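Local structure of putative cobalamin synthesis related protein (Corynebacterium diphtheriae, 2NPN) at residues I5-I10 with R121-M126; S93-R98 with V105-W110; S114-T119 with I163-G168. The protein binds S-adenosylmethionine and is probably a methyltransferase of cobalamin biosynthesis, with a likely precorrin-6A synthase (deacetylating) activity. One frame throughout, in Å; residues are numbered along the deposited sequence. Where two conformers were deposited one is given.

How the interactions relate
Interactions 1 and 2 are buried, wholly apolar helix-on-sheet contacts in the domain built on the five-stranded parallel sheet. They use neighbouring strands, 3-9 and 104-109, which are joined by backbone bonds such as Y6 O to F107 N at 2.8 Å, and I5 CG2 packs on F107 CD2 at 3.6 Å. Interaction 3 is only partly buried and lies between this domain and the mixed sheet, where a tyrosine reaches strand 164-167 and the L115 carbonyl accepts a bond from the S-adenosylmethionine amino group. Its residues 114-119 connect strand 104-109 to helix 119-130; its centre lies about 24 Å from that of interaction 2 and about 16 Å from that of interaction 1.

Interaction 1: residues I5-I10 with R121-M126; sequences IYVIGI and RIIEHM
I123 on helix 119-130 meets I5 and V7 of strand 3-9 because its first torsion (chi1 -74°) sets CG1 anti to the carbonyl carbon, and an extended second torsion (chi2 161°) carries CD1 out to the strand. In V7, CG1 takes the place anti to the backbone N (chi1 180°), which leaves CG2 beside that nitrogen as the branch that meets the helix. The V7 and I123 side chains reach toward each other tip to tip, with V7 CG2 3.5 Å from I123 CD1, closer than usual van der Waals contact. I5 behaves differently: it and I123 slide past each other in opposite directions, so that I5 CD1 lies 4.2 Å from I123 CG2 while I5 CG2 lies 4.2 Å from I123 CD1. I123 therefore spans both strand residues, I5 and V7 being two positions apart on the same side of the strand. F107 of the adjacent strand also touches I5 and I123, and V136 touches V7 from strand 134-139. Three buried aliphatic side chains thus meet by their methyl groups, so the contact is held by dispersion and the exclusion of water, while the strand's backbone polar groups bond to neighbouring strands.

Interaction 2: residues S93-R98 with V105-W110; sequences STIRER and VAFLVW
I95, near the C-terminal end of helix 78-98, packs on V105 and F107 of strand 104-109, forming part of the helix-on-sheet layer of an alpha/beta domain with a parallel sheet. Helix and strand are consecutive in the chain, and the nearest CA atoms, those of I95 and V105, are 7.0 Å apart. Along the strand, V105 comes first. Its CB points toward the helix, and its CG1, placed between the backbone N and the carbonyl carbon (chi1 55°), lies 4.2 Å from I95 CG2; the two side chains cross at about a right angle. A106 follows and leaves this face, its side chain touching A29 and I8. With F107 the strand returns to I95, although here the reach comes from the end of the side chain and not from its CB direction. The ring presents its edge, and I95 CD1 sits near the ring plane, so the contact is made at the rim and does not involve stacking over a face. M126 of helix 119-130 also touches I95. Further on, V109 contacts T119, and W110 leads into the S-adenosylmethionine pocket, well beyond the helix contact. At the ring edge itself, I95 CD1 is equally close to two ring carbons, 4.2 Å from both F107 CE2 and F107 CZ.

Interaction 3: residues S114-T119 with I163-G168; sequences SLYDST and IHITTG. With SAM (S-adenosylmethionine), chain C.
The S-adenosylmethionine pocket of this tetrapyrrole methylase-family protein includes L115 and Y116, and from its wall the Y116 side chain extends to strand 164-167 at I165, T166 and T167. Y116 CG lies anti to the carbonyl carbon (chi1 -64°), directing the ring at the strand. One ring edge receives I165 CG2, near the ring plane and 4.2 Å from Y116 CE2. T167 CG2 approaches obliquely, 3.8 Å from Y116 CZ. The phenol end lies over the strand backbone, with Y116 OH 3.6 Å from T166 CA; the contact is mainly one of van der Waals packing. T167 OG1 is turned to a different partner, the backbone N of N170, leaving its methyl for the ring.

The same loop holds the cofactor through its backbone. The SAM amino group, atom N, donates to L115 O at 2.8 Å, and a second hydrogen bond goes to W110 O. L115 CD2 lies 3.6 Å from the SAM carboxylate atom OXT. Y116 O comes within 3.1 Å of the SAM methyl carbon CE. The proximity of a carbonyl oxygen to the methyl of a sulfonium would probably be electrostatically favourable.

At the far end of the loop, D117 OD2 accepts from T119 N at 2.9 Å, a capping bond met from 44° out of the carboxylate plane, at the start of helix 119-130. The loop thus runs from strand 104-109 to that helix, while Y116 bridges to strand 164-167 at the edge of the mixed sheet, also touching M185 of adjacent strand 181-185.

Interaction 1: residues I5-I10 with R121-M126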
loop_
_atom_site.group_PDB
_atom_site.type_symbol
_atom_site.label_atom_id
_atom_site.label_comp_id
_atom_site.label_asym_id
_atom_site.label_seq_id
_atom_site.Cartn_x
_atom_site.Cartn_y
_atom_site.Cartn_z
ATOM N N ILE A 5 13.577 -14.116 5.264
ATOM C CA ILE A 5 12.239 -13.628 4.997
ATOM C C ILE A 5 12.365 -12.332 4.195
ATOM O O ILE A 5 12.839 -11.324 4.716
ATOM C CB ILE A 5 11.425 -13.366 6.296
ATOM C CG1 ILE A 5 11.195 -14.653 7.101
ATOM C CG2 ILE A 5 10.089 -12.719 5.944
ATOM C CD1 ILE A 5 10.573 -14.452 8.470
ATOM N N TYR A 6 12.011 -12.382 2.909
ATOM C CA TYR A 6 11.999 -11.203 2.083
ATOM C C TYR A 6 10.641 -10.549 2.290
ATOM O O TYR A 6 9.620 -11.208 2.199
ATOM C CB TYR A 6 12.143 -11.524 0.604
ATOM C CG TYR A 6 13.451 -12.050 0.192
ATOM C CD1 TYR A 6 14.528 -11.202 0.076
ATOM C CD2 TYR A 6 13.601 -13.387 -0.171
ATOM C CE1 TYR A 6 15.747 -11.646 -0.350
ATOM C CE2 TYR A 6 14.845 -13.866 -0.604
ATOM C CZ TYR A 6 15.907 -12.973 -0.689
ATOM O OH TYR A 6 17.141 -13.414 -1.103
ATOM N N VAL A 7 10.643 -9.239 2.523
ATOM C CA VAL A 7 9.388 -8.491 2.596
ATOM C C VAL A 7 9.413 -7.569 1.387
ATOM O O VAL A 7 10.212 -6.636 1.340
ATOM C CB VAL A 7 9.265 -7.703 3.918
ATOM C CG1 VAL A 7 7.947 -6.937 3.954
ATOM C CG2 VAL A 7 9.401 -8.682 5.107
ATOM N N ILE A 8 8.603 -7.907 0.402
ATOM C CA ILE A 8 8.800 -7.368 -0.941
ATOM C C ILE A 8 7.664 -6.401 -1.318
ATOM O O ILE A 8 6.506 -6.813 -1.486
ATOM C CB ILE A 8 8.901 -8.487 -2.036
ATOM C CG1 ILE A 8 9.926 -9.551 -1.624
ATOM C CG2 ILE A 8 9.181 -7.847 -3.407
ATOM C CD1 ILE A 8 10.216 -10.564 -2.681
ATOM N N GLY A 9 8.009 -5.150 -1.571
ATOM C CA GLY A 9 7.049 -4.227 -2.117
ATOM C C GLY A 9 6.822 -4.566 -3.581
ATOM O O GLY A 9 7.778 -4.734 -4.339
ATOM N N ILE A 10 5.566 -4.714 -3.958
ATOM C CA ILE A 10 5.236 -5.091 -5.328
ATOM C C ILE A 10 4.592 -3.952 -6.121
ATOM O O ILE A 10 4.080 -4.186 -7.205
ATOM C CB ILE A 10 4.384 -6.397 -5.404
ATOM C CG1 ILE A 10 3.036 -6.254 -4.680
ATOM C CG2 ILE A 10 5.179 -7.547 -4.836
ATOM C CD1 ILE A 10 1.985 -7.371 -4.952
ATOM N N ARG A 121 5.628 -5.400 11.076
ATOM C CA ARG A 121 5.259 -5.511 12.498
ATOM C C ARG A 121 4.750 -6.906 12.808
ATOM O O ARG A 121 5.121 -7.506 13.828
ATOM C CB ARG A 121 4.162 -4.485 12.840
ATOM C CG ARG A 121 4.638 -3.055 13.069
ATOM C CD ARG A 121 3.625 -2.241 13.896
ATOM N NE ARG A 121 2.238 -2.421 13.448
ATOM C CZ ARG A 121 1.673 -1.820 12.398
ATOM N NH1 ARG A 121 2.344 -0.962 11.633
ATOM N NH2 ARG A 121 0.413 -2.093 12.106
ATOM N N ILE A 122 3.872 -7.412 11.948
ATOM C CA ILE A 122 3.323 -8.752 12.131
ATOM C C ILE A 122 4.444 -9.780 12.106
ATOM O O ILE A 122 4.485 -10.696 12.951
ATOM C CB ILE A 122 2.209 -9.065 11.091
ATOM C CG1 ILE A 122 0.997 -8.162 11.343
ATOM C CG2 ILE A 122 1.791 -10.528 11.136
ATOM C CD1 ILE A 122 -0.074 -8.170 10.248
ATOM N N ILE A 123 5.373 -9.644 11.164
ATOM C CA ILE A 123 6.478 -10.596 11.057
ATOM C C ILE A 123 7.333 -10.571 12.316
ATOM O O ILE A 123 7.752 -11.607 12.835
ATOM C CB ILE A 123 7.335 -10.295 9.788
ATOM C CG1 ILE A 123 6.584 -10.745 8.553
ATOM C CG2 ILE A 123 8.707 -10.988 9.841
ATOM C CD1 ILE A 123 7.076 -10.108 7.241
ATOM N N GLU A 124 7.601 -9.376 12.817
ATOM C CA GLU A 124 8.444 -9.247 14.007
ATOM C C GLU A 124 7.766 -9.883 15.245
ATOM O O GLU A 124 8.411 -10.592 16.028
ATOM C CB GLU A 124 8.757 -7.768 14.232
ATOM C CG GLU A 124 9.893 -7.117 13.339
ATOM C CD GLU A 124 10.379 -7.918 12.097
ATOM O OE1 GLU A 124 10.038 -7.512 10.940
ATOM O OE2 GLU A 124 11.166 -8.905 12.274
ATOM N N HIS A 125 6.467 -9.640 15.409
ATOM C CA HIS A 125 5.695 -10.235 16.497
ATOM C C HIS A 125 5.732 -11.749 16.374
ATOM O O HIS A 125 5.973 -12.448 17.364
ATOM C CB HIS A 125 4.238 -9.739 16.485
ATOM C CG HIS A 125 3.409 -10.290 17.604
ATOM N ND1 HIS A 125 3.328 -9.688 18.840
ATOM C CD2 HIS A 125 2.639 -11.403 17.677
ATOM C CE1 HIS A 125 2.540 -10.403 19.626
ATOM N NE2 HIS A 125 2.116 -11.454 18.945
HETATM N N MSE A 126 5.467 -12.236 15.166
HETATM C CA MSE A 126 5.391 -13.672 14.895
HETATM C C MSE A 126 6.720 -14.371 15.207
HETATM O O MSE A 126 6.743 -15.419 15.878
HETATM C CB MSE A 126 4.971 -13.901 13.447
HETATM C CG MSE A 126 4.843 -15.346 13.074
HETATM SE SE MSE A 126 6.520 -16.064 12.395
HETATM C CE MSE A 126 6.695 -15.035 10.740
#

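Interaction 2: residues S93-R98 with V105-W110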
loop_
_atom_site.group_PDB
_atom_site.type_symbol
_atom_site.label_atom_id
_atom_site.label_comp_id
_atom_site.label_asym_id
_atom_site.label_seq_id
_atom_site.Cartn_x
_atom_site.Cartn_y
_atom_site.Cartn_z
ATOM N N SER A 93 4.289 -22.047 11.249
ATOM C CA SER A 93 4.154 -23.436 10.809
ATOM C C SER A 93 4.260 -23.538 9.292
ATOM O O SER A 93 4.930 -24.425 8.764
ATOM C CB SER A 93 2.824 -24.026 11.277
ATOM O OG SER A 93 2.703 -23.933 12.682
ATOM N N THR A 94 3.608 -22.609 8.595
ATOM C CA THR A 94 3.599 -22.604 7.137
ATOM C C THR A 94 5.015 -22.398 6.600
ATOM O O THR A 94 5.448 -23.080 5.663
ATOM C CB THR A 94 2.645 -21.546 6.577
ATOM O OG1 THR A 94 1.299 -21.876 6.963
ATOM C CG2 THR A 94 2.680 -21.520 5.067
ATOM N N ILE A 95 5.736 -21.466 7.220
ATOM C CA ILE A 95 7.112 -21.156 6.810
ATOM C C ILE A 95 8.020 -22.371 6.996
ATOM O O ILE A 95 8.775 -22.755 6.104
ATOM C CB ILE A 95 7.642 -19.927 7.569
ATOM C CG1 ILE A 95 6.896 -18.674 7.067
ATOM C CG2 ILE A 95 9.159 -19.738 7.355
ATOM C CD1 ILE A 95 7.160 -17.419 7.904
ATOM N N ARG A 96 7.928 -22.998 8.154
ATOM C CA ARG A 96 8.773 -24.163 8.438
ATOM C C ARG A 96 8.436 -25.348 7.553
ATOM O O ARG A 96 9.331 -26.140 7.222
ATOM C CB ARG A 96 8.694 -24.534 9.915
ATOM C CG ARG A 96 9.226 -23.464 10.858
ATOM C CD ARG A 96 9.230 -23.966 12.260
ATOM N NE ARG A 96 9.930 -23.074 13.184
ATOM C CZ ARG A 96 9.373 -22.415 14.201
ATOM N NH1 ARG A 96 8.074 -22.500 14.463
ATOM N NH2 ARG A 96 10.132 -21.666 14.975
ATOM N N GLU A 97 7.164 -25.495 7.182
ATOM C CA GLU A 97 6.731 -26.617 6.307
ATOM C C GLU A 97 7.187 -26.402 4.879
ATOM O O GLU A 97 7.562 -27.371 4.216
ATOM C CB GLU A 97 5.207 -26.776 6.268
ATOM C CG GLU A 97 4.614 -27.274 7.555
ATOM C CD GLU A 97 3.127 -26.924 7.739
ATOM O OE1 GLU A 97 2.543 -26.163 6.924
ATOM O OE2 GLU A 97 2.530 -27.430 8.730
ATOM N N ARG A 98 7.132 -25.159 4.399
ATOM C CA ARG A 98 7.284 -24.889 2.965
ATOM C C ARG A 98 8.657 -24.430 2.568
ATOM O O ARG A 98 8.913 -24.201 1.383
ATOM C CB ARG A 98 6.239 -23.886 2.459
ATOM C CG ARG A 98 4.838 -24.368 2.476
ATOM C CD ARG A 98 3.905 -23.309 1.940
ATOM N NE ARG A 98 2.553 -23.824 1.884
ATOM C CZ ARG A 98 1.588 -23.374 1.087
ATOM N NH1 ARG A 98 1.780 -22.360 0.254
ATOM N NH2 ARG A 98 0.392 -23.959 1.146
ATOM N N VAL A 105 11.494 -17.350 2.211
ATOM C CA VAL A 105 10.077 -17.046 2.005
ATOM C C VAL A 105 9.942 -15.570 1.657
ATOM O O VAL A 105 10.711 -14.753 2.170
ATOM C CB VAL A 105 9.215 -17.400 3.244
ATOM C CG1 VAL A 105 9.690 -16.747 4.466
ATOM C CG2 VAL A 105 7.708 -17.125 3.045
ATOM N N ALA A 106 9.017 -15.256 0.763
ATOM C CA ALA A 106 8.714 -13.874 0.402
ATOM C C ALA A 106 7.305 -13.517 0.892
ATOM O O ALA A 106 6.342 -14.245 0.576
ATOM C CB ALA A 106 8.788 -13.680 -1.144
ATOM N N PHE A 107 7.173 -12.378 1.589
ATOM C CA PHE A 107 5.878 -11.768 1.876
ATOM C C PHE A 107 5.648 -10.636 0.876
ATOM O O PHE A 107 6.539 -9.794 0.708
ATOM C CB PHE A 107 5.826 -11.173 3.274
ATOM C CG PHE A 107 5.652 -12.169 4.392
ATOM C CD1 PHE A 107 4.438 -12.258 5.065
ATOM C CD2 PHE A 107 6.694 -12.968 4.776
ATOM C CE1 PHE A 107 4.255 -13.122 6.112
ATOM C CE2 PHE A 107 6.545 -13.860 5.841
ATOM C CZ PHE A 107 5.297 -13.943 6.522
ATOM N N LEU A 108 4.478 -10.597 0.247
ATOM C CA LEU A 108 4.178 -9.568 -0.743
ATOM C C LEU A 108 3.424 -8.445 -0.072
ATOM O O LEU A 108 2.449 -8.688 0.680
ATOM C CB LEU A 108 3.356 -10.159 -1.883
ATOM C CG LEU A 108 3.945 -11.407 -2.526
ATOM C CD1 LEU A 108 3.022 -11.844 -3.670
ATOM C CD2 LEU A 108 5.371 -11.160 -2.952
ATOM N N VAL A 109 3.815 -7.209 -0.372
ATOM C CA VAL A 109 3.182 -6.026 0.225
ATOM C C VAL A 109 2.911 -5.035 -0.903
ATOM O O VAL A 109 3.825 -4.691 -1.671
ATOM C CB VAL A 109 4.100 -5.353 1.284
ATOM C CG1 VAL A 109 3.404 -4.121 1.844
ATOM C CG2 VAL A 109 4.425 -6.376 2.398
ATOM N N TRP A 110 1.689 -4.545 -1.011
ATOM C CA TRP A 110 1.408 -3.536 -2.011
ATOM C C TRP A 110 2.217 -2.251 -1.742
ATOM O O TRP A 110 2.393 -1.847 -0.582
ATOM C CB TRP A 110 -0.080 -3.210 -1.999
ATOM C CG TRP A 110 -0.949 -4.289 -2.477
ATOM C CD1 TRP A 110 -1.847 -5.001 -1.737
ATOM C CD2 TRP A 110 -1.016 -4.812 -3.803
ATOM N NE1 TRP A 110 -2.462 -5.938 -2.520
ATOM C CE2 TRP A 110 -1.959 -5.852 -3.791
ATOM C CE3 TRP A 110 -0.312 -4.546 -4.986
ATOM C CZ2 TRP A 110 -2.269 -6.569 -4.924
ATOM C CZ3 TRP A 110 -0.600 -5.278 -6.110
ATOM C CH2 TRP A 110 -1.578 -6.267 -6.078
#

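Interaction 3: residues S114-T119 with I163-G168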
loop_
_atom_site.group_PDB
_atom_site.type_symbol
_atom_site.label_atom_id
_atom_site.label_comp_id
_atom_site.label_asym_id
_atom_site.label_seq_id
_atom_site.Cartn_x
_atom_site.Cartn_y
_atom_site.Cartn_z
ATOM N N SER A 114 7.251 -0.093 3.850
ATOM C CA SER A 114 7.420 0.828 4.980
ATOM C C SER A 114 6.196 1.684 5.281
ATOM O O SER A 114 6.109 2.266 6.395
ATOM C CB SER A 114 8.559 1.813 4.686
ATOM O OG SER A 114 8.191 2.738 3.668
ATOM N N LEU A 115 5.286 1.797 4.308
ATOM C CA LEU A 115 4.312 2.895 4.311
ATOM C C LEU A 115 2.873 2.407 4.611
ATOM O O LEU A 115 2.244 1.740 3.803
ATOM C CB LEU A 115 4.375 3.646 2.979
ATOM C CG LEU A 115 3.400 4.811 2.832
ATOM C CD1 LEU A 115 3.664 5.904 3.857
ATOM C CD2 LEU A 115 3.509 5.341 1.401
ATOM N N TYR A 116 2.354 2.814 5.757
ATOM C CA TYR A 116 0.984 2.439 6.173
ATOM C C TYR A 116 0.680 0.974 5.867
ATOM O O TYR A 116 -0.353 0.632 5.259
ATOM C CB TYR A 116 -0.089 3.371 5.587
ATOM C CG TYR A 116 0.017 4.799 6.075
ATOM C CD1 TYR A 116 -0.011 5.100 7.439
ATOM C CD2 TYR A 116 0.184 5.842 5.202
ATOM C CE1 TYR A 116 0.098 6.403 7.928
ATOM C CE2 TYR A 116 0.298 7.145 5.670
ATOM C CZ TYR A 116 0.263 7.433 7.039
ATOM O OH TYR A 116 0.432 8.722 7.495
ATOM N N ASP A 117 1.547 0.109 6.352
ATOM C CA ASP A 117 1.382 -1.341 6.190
ATOM C C ASP A 117 1.877 -2.049 7.428
ATOM O O ASP A 117 2.914 -1.661 7.985
ATOM C CB ASP A 117 2.149 -1.830 4.948
ATOM C CG ASP A 117 1.841 -3.258 4.626
ATOM O OD1 ASP A 117 0.858 -3.503 3.909
ATOM O OD2 ASP A 117 2.551 -4.151 5.153
ATOM N N SER A 118 1.170 -3.108 7.842
ATOM C CA SER A 118 1.475 -3.779 9.113
ATOM C C SER A 118 2.331 -5.039 8.963
ATOM O O SER A 118 2.694 -5.669 9.974
ATOM C CB SER A 118 0.172 -4.159 9.817
ATOM O OG SER A 118 -0.585 -5.019 8.996
ATOM N N THR A 119 2.654 -5.448 7.736
ATOM C CA THR A 119 3.350 -6.734 7.527
ATOM C C THR A 119 4.644 -6.857 8.318
ATOM O O THR A 119 4.889 -7.866 8.953
ATOM C CB THR A 119 3.599 -7.017 6.015
ATOM O OG1 THR A 119 2.319 -7.152 5.379
ATOM C CG2 THR A 119 4.472 -8.251 5.797
ATOM N N ILE A 163 6.952 18.189 3.105
ATOM C CA ILE A 163 5.953 17.329 2.575
ATOM C C ILE A 163 5.301 16.632 3.766
ATOM O O ILE A 163 5.980 15.926 4.477
ATOM C CB ILE A 163 6.526 16.255 1.669
ATOM C CG1 ILE A 163 7.263 16.900 0.497
ATOM C CG2 ILE A 163 5.411 15.357 1.180
ATOM C CD1 ILE A 163 8.524 16.229 0.184
ATOM N N HIS A 164 4.020 16.839 3.978
ATOM C CA HIS A 164 3.364 16.219 5.110
ATOM C C HIS A 164 2.461 15.106 4.574
ATOM O O HIS A 164 1.466 15.399 3.920
ATOM C CB HIS A 164 2.552 17.262 5.845
ATOM C CG HIS A 164 2.073 16.802 7.174
ATOM N ND1 HIS A 164 2.905 16.750 8.265
ATOM C CD2 HIS A 164 0.874 16.346 7.577
ATOM C CE1 HIS A 164 2.224 16.273 9.296
ATOM N NE2 HIS A 164 0.989 16.011 8.894
ATOM N N ILE A 165 2.737 13.868 4.915
ATOM C CA ILE A 165 1.931 12.750 4.485
ATOM C C ILE A 165 1.099 12.310 5.687
ATOM O O ILE A 165 1.634 12.086 6.798
ATOM C CB ILE A 165 2.794 11.587 3.998
ATOM C CG1 ILE A 165 3.806 12.002 2.917
ATOM C CG2 ILE A 165 1.922 10.385 3.549
ATOM C CD1 ILE A 165 4.784 10.931 2.507
ATOM N N THR A 166 -0.199 12.175 5.464
ATOM C CA THR A 166 -1.064 11.874 6.563
ATOM C C THR A 166 -2.298 11.121 6.104
ATOM O O THR A 166 -2.417 10.711 4.952
ATOM C CB THR A 166 -1.364 13.129 7.393
ATOM O OG1 THR A 166 -1.883 12.745 8.675
ATOM C CG2 THR A 166 -2.345 14.065 6.639
ATOM N N THR A 167 -3.210 10.919 7.024
ATOM C CA THR A 167 -4.417 10.119 6.752
ATOM C C THR A 167 -5.635 11.039 6.717
ATOM O O THR A 167 -5.608 12.169 7.232
ATOM C CB THR A 167 -4.629 9.096 7.865
ATOM O OG1 THR A 167 -4.934 9.790 9.090
ATOM C CG2 THR A 167 -3.378 8.176 8.038
ATOM N N GLY A 168 -6.718 10.539 6.128
ATOM C CA GLY A 168 -7.947 11.304 6.083
ATOM C C GLY A 168 -8.409 11.652 7.494
ATOM O O GLY A 168 -8.848 12.774 7.751
HETATM N N SAM C . 2.172 0.456 1.309
HETATM C CA SAM C . 1.237 1.173 0.390
HETATM C C SAM C . 1.980 2.134 -0.519
HETATM O O SAM C . 1.327 2.804 -1.364
HETATM O OXT SAM C . 3.222 2.209 -0.444
HETATM C CB SAM C . 0.146 1.903 1.194
HETATM C CG SAM C . -0.821 0.968 1.923
HETATM S SD SAM C . -2.212 1.776 2.788
HETATM C CE SAM C . -2.889 0.269 3.541
HETATM C "C5'" SAM C . -3.577 1.974 1.590
HETATM C "C4'" SAM C . -3.734 3.402 1.042
HETATM O "O4'" SAM C . -2.798 3.608 0.036
HETATM C "C3'" SAM C . -5.076 3.700 0.371
HETATM O "O3'" SAM C . -6.076 4.043 1.296
HETATM C "C2'" SAM C . -4.751 4.824 -0.576
HETATM O "O2'" SAM C . -4.582 6.027 0.154
HETATM C "C1'" SAM C . -3.398 4.330 -1.042
HETATM N N9 SAM C . -3.475 3.488 -2.257
HETATM C C8 SAM C . -2.964 2.206 -2.375
HETATM N N7 SAM C . -3.123 1.759 -3.624
HETATM C C5 SAM C . -3.696 2.771 -4.341
HETATM C C6 SAM C . -4.030 2.903 -5.681
HETATM N N6 SAM C . -3.830 1.903 -6.577
HETATM N N1 SAM C . -4.600 4.094 -6.117
HETATM C C2 SAM C . -4.753 5.148 -5.237
HETATM N N3 SAM C . -4.418 5.026 -3.916
HETATM C C4 SAM C . -3.873 3.869 -3.467
#